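Local coordinates for titin (Homo sapiens, PDB 2A38), which is a giant muscle protein whose N-terminal pair of immunoglobulin domains probably serves to anchor it in the Z-disc of the sarcomere, at residues Pro6-Pro11 and Phe25-Ser30; Pro35-Phe40 and Leu80-Gly85. All blocks are in the same frame, centred on the assembly; numbering follows the deposited sequence.

Contact 1 (Pro6-Pro11 and Phe25-Ser30); sequences PTFTQP and FEAHIS. With CD (cadmium ion), chain D.
H28 is met by two successive residues of the other strand, T9 and Q10, in a classic beta bulge, where the edge strand 4-8 of an immunoglobulin I-set domain runs antiparallel to strand 23-32 and then turns a corner. H28 O is the focus: T9 N donates to it at 2.8 Å, bent to 131° at the hydrogen, and Q10 N adds a weak bond at 3.4 Å. On one side of the bulge H28 N returns a bond to Q10 O; on the other, T7 and S30 exchange a pair of backbone bonds. F8 and I29 lie side by side on the inner face, F8 CE2 3.5 Å from I29 CG1, while A27 CB sits at the edge of the F8 ring, near its plane.

On the outer face Q10 CB comes up to the edge of the H28 imidazole, 3.5 Å from H28 CD2. H28 CG lies anti to the carbonyl carbon (chi1 -77°), which carries the ring along the strand toward E26. E26, H28 and a water molecule all bind one cadmium ion. E26 OE2 is also hydrogen-bonded by R62 NE, a second-shell partner that helps fix the carboxylate. Cadmium sits 2.2 Å from E26 OE2 and 2.4 Å from H28 NE2.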
ATOM      1  N   PRO A   6     -17.320  -3.825  35.355  1.00 18.95           N
ATOM      2  CA  PRO A   6     -16.759  -3.112  34.207  1.00 18.37           C
ATOM      3  C   PRO A   6     -17.806  -2.355  33.406  1.00 18.55           C
ATOM      4  O   PRO A   6     -18.924  -2.826  33.225  1.00 18.32           O
ATOM      5  CB  PRO A   6     -16.107  -4.224  33.397  1.00 18.99           C
ATOM      6  CG  PRO A   6     -15.779  -5.260  34.442  1.00 18.36           C
ATOM      7  CD  PRO A   6     -17.032  -5.266  35.257  1.00 17.94           C
ATOM      8  N   THR A   7     -17.422  -1.191  32.902  1.00 19.01           N
ATOM      9  CA  THR A   7     -18.328  -0.357  32.123  1.00 21.31           C
ATOM     10  C   THR A   7     -17.513   0.394  31.077  1.00 20.85           C
ATOM     11  O   THR A   7     -16.358   0.759  31.325  1.00 19.46           O
ATOM     12  CB  THR A   7     -19.026   0.695  33.030  1.00 23.64           C
ATOM     13  OG1 THR A   7     -20.072   1.349  32.304  1.00 27.35           O
ATOM     14  CG2 THR A   7     -18.029   1.757  33.469  1.00 25.25           C
ATOM     15  N   PHE A   8     -18.104   0.611  29.907  1.00 18.75           N
ATOM     16  CA  PHE A   8     -17.416   1.364  28.877  1.00 17.89           C
ATOM     17  C   PHE A   8     -17.908   2.794  28.920  1.00 18.50           C
ATOM     18  O   PHE A   8     -19.060   3.067  28.608  1.00 19.26           O
ATOM     19  CB  PHE A   8     -17.677   0.777  27.496  1.00 15.40           C
ATOM     20  CG  PHE A   8     -16.915  -0.467  27.233  1.00 16.05           C
ATOM     21  CD1 PHE A   8     -17.383  -1.692  27.693  1.00 14.99           C
ATOM     22  CD2 PHE A   8     -15.696  -0.416  26.576  1.00 14.30           C
ATOM     23  CE1 PHE A   8     -16.640  -2.852  27.503  1.00 15.31           C
ATOM     24  CE2 PHE A   8     -14.950  -1.571  26.385  1.00 15.68           C
ATOM     25  CZ  PHE A   8     -15.424  -2.791  26.851  1.00 13.79           C
ATOM     26  N   THR A   9     -17.048   3.711  29.332  1.00 19.17           N
ATOM     27  CA  THR A   9     -17.469   5.098  29.371  1.00 20.83           C
ATOM     28  C   THR A   9     -17.392   5.660  27.952  1.00 20.08           C
ATOM     29  O   THR A   9     -17.981   6.693  27.649  1.00 21.80           O
ATOM     30  CB  THR A   9     -16.608   5.910  30.353  1.00 20.69           C
ATOM     31  OG1 THR A   9     -15.230   5.811  29.984  1.00 24.37           O
ATOM     32  CG2 THR A   9     -16.798   5.372  31.766  1.00 20.71           C
ATOM     33  N   GLN A  10     -16.664   4.956  27.091  1.00 20.71           N
ATOM     34  CA  GLN A  10     -16.516   5.303  25.672  1.00 20.60           C
ATOM     35  C   GLN A  10     -16.426   3.970  24.947  1.00 20.95           C
ATOM     36  O   GLN A  10     -15.459   3.227  25.116  1.00 21.00           O
ATOM     37  CB  GLN A  10     -15.242   6.100  25.408  1.00 22.49           C
ATOM     38  CG  GLN A  10     -15.334   7.577  25.731  1.00 25.44           C
ATOM     39  CD  GLN A  10     -16.501   8.267  25.040  1.00 28.62           C
ATOM     40  OE1 GLN A  10     -16.754   8.062  23.842  1.00 28.57           O
ATOM     41  NE2 GLN A  10     -17.216   9.105  25.792  1.00 28.41           N
ATOM     42  N   PRO A  11     -17.443   3.637  24.137  1.00 21.29           N
ATOM     43  CA  PRO A  11     -17.420   2.360  23.420  1.00 20.84           C
ATOM     44  C   PRO A  11     -16.564   2.385  22.168  1.00 21.37           C
ATOM     45  O   PRO A  11     -16.082   3.439  21.749  1.00 19.98           O
ATOM     46  CB  PRO A  11     -18.894   2.124  23.102  1.00 19.51           C
ATOM     47  CG  PRO A  11     -19.373   3.524  22.809  1.00 21.32           C
ATOM     48  CD  PRO A  11     -18.708   4.362  23.899  1.00 18.84           C
ATOM     49  N   PHE A  25      -8.652   1.312  17.138  1.00 32.97           N
ATOM     50  CA  PHE A  25      -9.846   1.053  17.925  1.00 28.81           C
ATOM     51  C   PHE A  25      -9.445   1.536  19.314  1.00 27.06           C
ATOM     52  O   PHE A  25      -8.370   1.200  19.801  1.00 25.84           O
ATOM     53  CB  PHE A  25     -10.155  -0.444  17.962  1.00 29.26           C
ATOM     54  CG  PHE A  25     -10.989  -0.921  16.811  1.00 30.82           C
ATOM     55  CD1 PHE A  25     -10.533  -1.934  15.977  1.00 31.10           C
ATOM     56  CD2 PHE A  25     -12.244  -0.362  16.569  1.00 32.04           C
ATOM     57  CE1 PHE A  25     -11.318  -2.387  14.916  1.00 31.87           C
ATOM     58  CE2 PHE A  25     -13.039  -0.808  15.508  1.00 32.52           C
ATOM     59  CZ  PHE A  25     -12.575  -1.821  14.681  1.00 31.31           C
ATOM     60  N   GLU A  26     -10.291   2.342  19.941  1.00 25.40           N
ATOM     61  CA  GLU A  26      -9.998   2.852  21.269  1.00 25.21           C
ATOM     62  C   GLU A  26     -11.274   2.830  22.101  1.00 23.97           C
ATOM     63  O   GLU A  26     -12.372   2.988  21.577  1.00 23.79           O
ATOM     64  CB  GLU A  26      -9.453   4.280  21.182  1.00 26.23           C
ATOM     65  CG  GLU A  26      -9.097   4.898  22.531  1.00 30.46           C
ATOM     66  CD  GLU A  26      -9.947   6.120  22.863  1.00 33.63           C
ATOM     67  OE1 GLU A  26     -11.194   6.025  22.781  1.00 37.21           O
ATOM     68  OE2 GLU A  26      -9.373   7.173  23.213  1.00 30.92           O
ATOM     69  N   ALA A  27     -11.126   2.628  23.403  1.00 21.83           N
ATOM     70  CA  ALA A  27     -12.269   2.584  24.285  1.00 19.99           C
ATOM     71  C   ALA A  27     -11.839   3.018  25.666  1.00 20.29           C
ATOM     72  O   ALA A  27     -10.669   2.951  26.003  1.00 21.32           O
ATOM     73  CB  ALA A  27     -12.821   1.175  24.338  1.00 19.74           C
ATOM     74  N   HIS A  28     -12.788   3.487  26.457  1.00 20.20           N
ATOM     75  CA  HIS A  28     -12.502   3.883  27.817  1.00 20.88           C
ATOM     76  C   HIS A  28     -13.278   2.937  28.681  1.00 20.55           C
ATOM     77  O   HIS A  28     -14.487   2.776  28.521  1.00 19.91           O
ATOM     78  CB  HIS A  28     -12.942   5.312  28.074  1.00 23.54           C
ATOM     79  CG  HIS A  28     -12.010   6.323  27.497  1.00 25.08           C
ATOM     80  ND1 HIS A  28     -11.010   6.916  28.237  1.00 26.71           N
ATOM     81  CD2 HIS A  28     -11.880   6.795  26.238  1.00 23.83           C
ATOM     82  CE1 HIS A  28     -10.305   7.710  27.457  1.00 26.10           C
ATOM     83  NE2 HIS A  28     -10.811   7.656  26.240  1.00 26.86           N
ATOM     84  N   ILE A  29     -12.571   2.302  29.596  1.00 19.96           N
ATOM     85  CA  ILE A  29     -13.191   1.341  30.472  1.00 21.58           C
ATOM     86  C   ILE A  29     -13.055   1.772  31.915  1.00 22.02           C
ATOM     87  O   ILE A  29     -11.985   2.210  32.349  1.00 21.36           O
ATOM     88  CB  ILE A  29     -12.537  -0.033  30.294  1.00 22.04           C
ATOM     89  CG1 ILE A  29     -12.693  -0.475  28.838  1.00 21.52           C
ATOM     90  CG2 ILE A  29     -13.152  -1.036  31.265  1.00 21.99           C
ATOM     91  CD1 ILE A  29     -11.948  -1.732  28.495  1.00 23.20           C
ATOM     92  N   SER A  30     -14.151   1.647  32.649  1.00 21.05           N
ATOM     93  CA  SER A  30     -14.168   1.995  34.053  1.00 23.12           C
ATOM     94  C   SER A  30     -14.403   0.696  34.832  1.00 21.58           C
ATOM     95  O   SER A  30     -14.780  -0.316  34.255  1.00 21.88           O
ATOM     96  CB  SER A  30     -15.290   3.003  34.309  1.00 26.46           C
ATOM     97  OG  SER A  30     -15.160   3.605  35.584  1.00 34.47           O
TER
HETATM   98 CD    CD D 501     -10.177   8.888  24.263  1.00 50.47          CD
HETATM   99  O   HOH W   1     -12.043   8.238  23.079  1.00 26.97           O

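Contact 2 (Pro35-Phe40 and Leu80-Gly85); sequences PEVSWF and LKATNG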
ATOM      1  N   PRO A  35     -10.378  -3.576  35.727  1.00 22.90           N
ATOM      2  CA  PRO A  35     -10.574  -4.836  35.012  1.00 22.60           C
ATOM      3  C   PRO A  35      -9.434  -5.331  34.142  1.00 23.30           C
ATOM      4  O   PRO A  35      -8.569  -4.560  33.737  1.00 23.00           O
ATOM      5  CB  PRO A  35     -11.839  -4.566  34.200  1.00 23.01           C
ATOM      6  CG  PRO A  35     -11.706  -3.110  33.869  1.00 23.45           C
ATOM      7  CD  PRO A  35     -11.252  -2.517  35.186  1.00 22.22           C
ATOM      8  N   GLU A  36      -9.440  -6.638  33.886  1.00 24.56           N
ATOM      9  CA  GLU A  36      -8.466  -7.259  33.006  1.00 27.58           C
ATOM     10  C   GLU A  36      -9.089  -7.099  31.624  1.00 27.63           C
ATOM     11  O   GLU A  36     -10.277  -7.394  31.432  1.00 26.94           O
ATOM     12  CB  GLU A  36      -8.309  -8.744  33.308  1.00 31.76           C
ATOM     13  CG  GLU A  36      -7.648  -9.055  34.620  1.00 40.84           C
ATOM     14  CD  GLU A  36      -7.236 -10.512  34.704  1.00 46.93           C
ATOM     15  OE1 GLU A  36      -6.317 -10.913  33.951  1.00 50.48           O
ATOM     16  OE2 GLU A  36      -7.833 -11.259  35.516  1.00 51.27           O
ATOM     17  N   VAL A  37      -8.288  -6.646  30.665  1.00 25.87           N
ATOM     18  CA  VAL A  37      -8.767  -6.404  29.311  1.00 24.84           C
ATOM     19  C   VAL A  37      -8.202  -7.365  28.271  1.00 24.86           C
ATOM     20  O   VAL A  37      -7.044  -7.767  28.333  1.00 25.87           O
ATOM     21  CB  VAL A  37      -8.465  -4.946  28.909  1.00 22.77           C
ATOM     22  CG1 VAL A  37      -8.673  -4.751  27.436  1.00 25.45           C
ATOM     23  CG2 VAL A  37      -9.371  -4.013  29.685  1.00 21.91           C
ATOM     24  N   SER A  38      -9.030  -7.716  27.298  1.00 24.33           N
ATOM     25  CA  SER A  38      -8.627  -8.644  26.262  1.00 24.18           C
ATOM     26  C   SER A  38      -9.353  -8.348  24.952  1.00 23.63           C
ATOM     27  O   SER A  38     -10.544  -8.062  24.951  1.00 23.79           O
ATOM     28  CB  SER A  38      -8.936 -10.062  26.740  1.00 25.96           C
ATOM     29  OG  SER A  38      -8.944 -10.977  25.665  1.00 32.36           O
ATOM     30  N   TRP A  39      -8.633  -8.412  23.835  1.00 24.51           N
ATOM     31  CA  TRP A  39      -9.225  -8.153  22.520  1.00 22.98           C
ATOM     32  C   TRP A  39      -9.512  -9.448  21.769  1.00 24.48           C
ATOM     33  O   TRP A  39      -8.849 -10.452  21.993  1.00 25.87           O
ATOM     34  CB  TRP A  39      -8.288  -7.293  21.683  1.00 19.63           C
ATOM     35  CG  TRP A  39      -8.092  -5.895  22.199  1.00 16.84           C
ATOM     36  CD1 TRP A  39      -7.215  -5.483  23.169  1.00 16.59           C
ATOM     37  CD2 TRP A  39      -8.778  -4.719  21.753  1.00 15.27           C
ATOM     38  NE1 TRP A  39      -7.313  -4.119  23.349  1.00 15.05           N
ATOM     39  CE2 TRP A  39      -8.265  -3.626  22.494  1.00 15.33           C
ATOM     40  CE3 TRP A  39      -9.777  -4.481  20.795  1.00 14.30           C
ATOM     41  CZ2 TRP A  39      -8.718  -2.313  22.307  1.00 12.77           C
ATOM     42  CZ3 TRP A  39     -10.225  -3.176  20.611  1.00 12.17           C
ATOM     43  CH2 TRP A  39      -9.695  -2.110  21.364  1.00 13.65           C
ATOM     44  N   PHE A  40     -10.505  -9.430  20.888  1.00 27.05           N
ATOM     45  CA  PHE A  40     -10.853 -10.622  20.107  1.00 30.53           C
ATOM     46  C   PHE A  40     -11.238 -10.247  18.690  1.00 33.62           C
ATOM     47  O   PHE A  40     -11.609  -9.106  18.411  1.00 32.96           O
ATOM     48  CB  PHE A  40     -12.051 -11.372  20.700  1.00 29.48           C
ATOM     49  CG  PHE A  40     -11.823 -11.909  22.076  1.00 30.61           C
ATOM     50  CD1 PHE A  40     -11.696 -11.050  23.161  1.00 30.94           C
ATOM     51  CD2 PHE A  40     -11.748 -13.280  22.291  1.00 31.39           C
ATOM     52  CE1 PHE A  40     -11.496 -11.548  24.446  1.00 32.46           C
ATOM     53  CE2 PHE A  40     -11.548 -13.794  23.570  1.00 32.55           C
ATOM     54  CZ  PHE A  40     -11.421 -12.923  24.652  1.00 33.53           C
ATOM     55  N   LEU A  80     -13.831  -6.005  22.508  1.00 16.78           N
ATOM     56  CA  LEU A  80     -13.018  -5.805  23.692  1.00 15.51           C
ATOM     57  C   LEU A  80     -13.788  -6.312  24.914  1.00 15.43           C
ATOM     58  O   LEU A  80     -14.922  -5.901  25.133  1.00 17.62           O
ATOM     59  CB  LEU A  80     -12.737  -4.309  23.827  1.00 14.74           C
ATOM     60  CG  LEU A  80     -11.950  -3.763  25.014  1.00 15.68           C
ATOM     61  CD1 LEU A  80     -10.569  -4.368  25.025  1.00 15.75           C
ATOM     62  CD2 LEU A  80     -11.861  -2.246  24.890  1.00 15.30           C
ATOM     63  N   LYS A  81     -13.197  -7.233  25.669  1.00 16.78           N
ATOM     64  CA  LYS A  81     -13.823  -7.758  26.886  1.00 18.69           C
ATOM     65  C   LYS A  81     -13.099  -7.210  28.110  1.00 17.96           C
ATOM     66  O   LYS A  81     -11.877  -7.201  28.154  1.00 16.96           O
ATOM     67  CB  LYS A  81     -13.735  -9.281  26.972  1.00 20.63           C
ATOM     68  CG  LYS A  81     -14.680 -10.038  26.070  1.00 28.79           C
ATOM     69  CD  LYS A  81     -14.695 -11.529  26.451  1.00 32.24           C
ATOM     70  CE  LYS A  81     -15.508 -12.347  25.444  1.00 36.27           C
ATOM     71  NZ  LYS A  81     -15.622 -13.790  25.826  1.00 39.42           N
ATOM     72  N   ALA A  82     -13.862  -6.775  29.107  1.00 17.76           N
ATOM     73  CA  ALA A  82     -13.308  -6.247  30.355  1.00 17.87           C
ATOM     74  C   ALA A  82     -13.864  -7.089  31.507  1.00 16.40           C
ATOM     75  O   ALA A  82     -15.067  -7.348  31.558  1.00 15.79           O
ATOM     76  CB  ALA A  82     -13.706  -4.783  30.526  1.00 17.84           C
ATOM     77  N   THR A  83     -13.006  -7.501  32.434  1.00 15.49           N
ATOM     78  CA  THR A  83     -13.468  -8.337  33.533  1.00 17.19           C
ATOM     79  C   THR A  83     -12.857  -8.069  34.900  1.00 17.14           C
ATOM     80  O   THR A  83     -11.672  -7.781  35.010  1.00 16.67           O
ATOM     81  CB  THR A  83     -13.196  -9.822  33.230  1.00 19.45           C
ATOM     82  OG1 THR A  83     -13.694 -10.141  31.929  1.00 25.48           O
ATOM     83  CG2 THR A  83     -13.880 -10.715  34.250  1.00 20.36           C
ATOM     84  N   ASN A  84     -13.685  -8.161  35.940  1.00 18.21           N
ATOM     85  CA  ASN A  84     -13.215  -8.031  37.319  1.00 17.62           C
ATOM     86  C   ASN A  84     -14.156  -8.869  38.182  1.00 19.50           C
ATOM     87  O   ASN A  84     -15.036  -9.557  37.654  1.00 18.87           O
ATOM     88  CB  ASN A  84     -13.123  -6.562  37.800  1.00 16.57           C
ATOM     89  CG  ASN A  84     -14.473  -5.895  38.000  1.00 14.06           C
ATOM     90  OD1 ASN A  84     -15.508  -6.546  38.058  1.00 15.80           O
ATOM     91  ND2 ASN A  84     -14.457  -4.572  38.122  1.00 15.09           N
ATOM     92  N   GLY A  85     -13.971  -8.830  39.496  1.00 21.44           N
ATOM     93  CA  GLY A  85     -14.805  -9.629  40.379  1.00 20.99           C
ATOM     94  C   GLY A  85     -16.294  -9.371  40.313  1.00 22.39           C
ATOM     95  O   GLY A  85     -17.090 -10.286  40.547  1.00 23.18           O
TER
HETATM   96  O   HOH W   2     -11.029  -9.671  29.924  1.00 27.97           O
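Strands 36-40 and 80-84 run antiparallel at 160°, their axes 4.8 Å apart at closest, with E36-T83 and S38-K81 as hydrogen-bonded pairs and V37-A82 and W39-L80 as non-hydrogen-bonded pairs. K81 N donates to S38 O, and E36 N meets T83 O at 2.7 Å. Water 2 donates to E36 O as well, so that carbonyl accepts from both T83 N and the water.

The inward face carries V37, W39, L80 and A82. L80 sets CD1 over the W39 indole in a CH-pi contact, 3.6 Å from the centroid of the five-membered ring and 15° off its normal; with L80 CG anti to its own backbone nitrogen (chi1 177°), the side chain extends toward the indole and CD1 is the methyl that lands on it. P35 CB adds to this face at 4.1 Å from A82 CB. Replacing W39 by alanine is likely to leave L80 CD1 without the flat surface it rests on and to open a gap toward A63 and L65 of strand 62-67, which the indole also touches.

On the other face the extended K81 chain crosses F40 at about a right angle. K81 CD lies 3.8 Å from F40 CE1, and K81 NZ makes an off-centre cation-pi contact, 4.9 Å from the F40 ring centroid. A buried tryptophan at this place between the two sheets is a familiar feature of immunoglobulin domains.

Overall arrangement
Contact 1 and contact 2 belong to the two facing sheets of one immunoglobulin sandwich, each joining an edge strand to its neighbour, and their centres are about 10 Å apart. Strand 23-32 of contact 1 leads along the chain into strand 36-41 of contact 2. They meet in the core: L80 CD2 packs 3.5 Å from F8 CE2, and I29 CG2 lies 3.6 Å from P35 CG. Contact 1 is largely a surface contact, its pairing interrupted by a bulge and its outer face binding a metal; contact 2 is more buried, keeps an unbroken register, and has a lysine-aromatic pair on its outer face where contact 1 has glutamate and histidine.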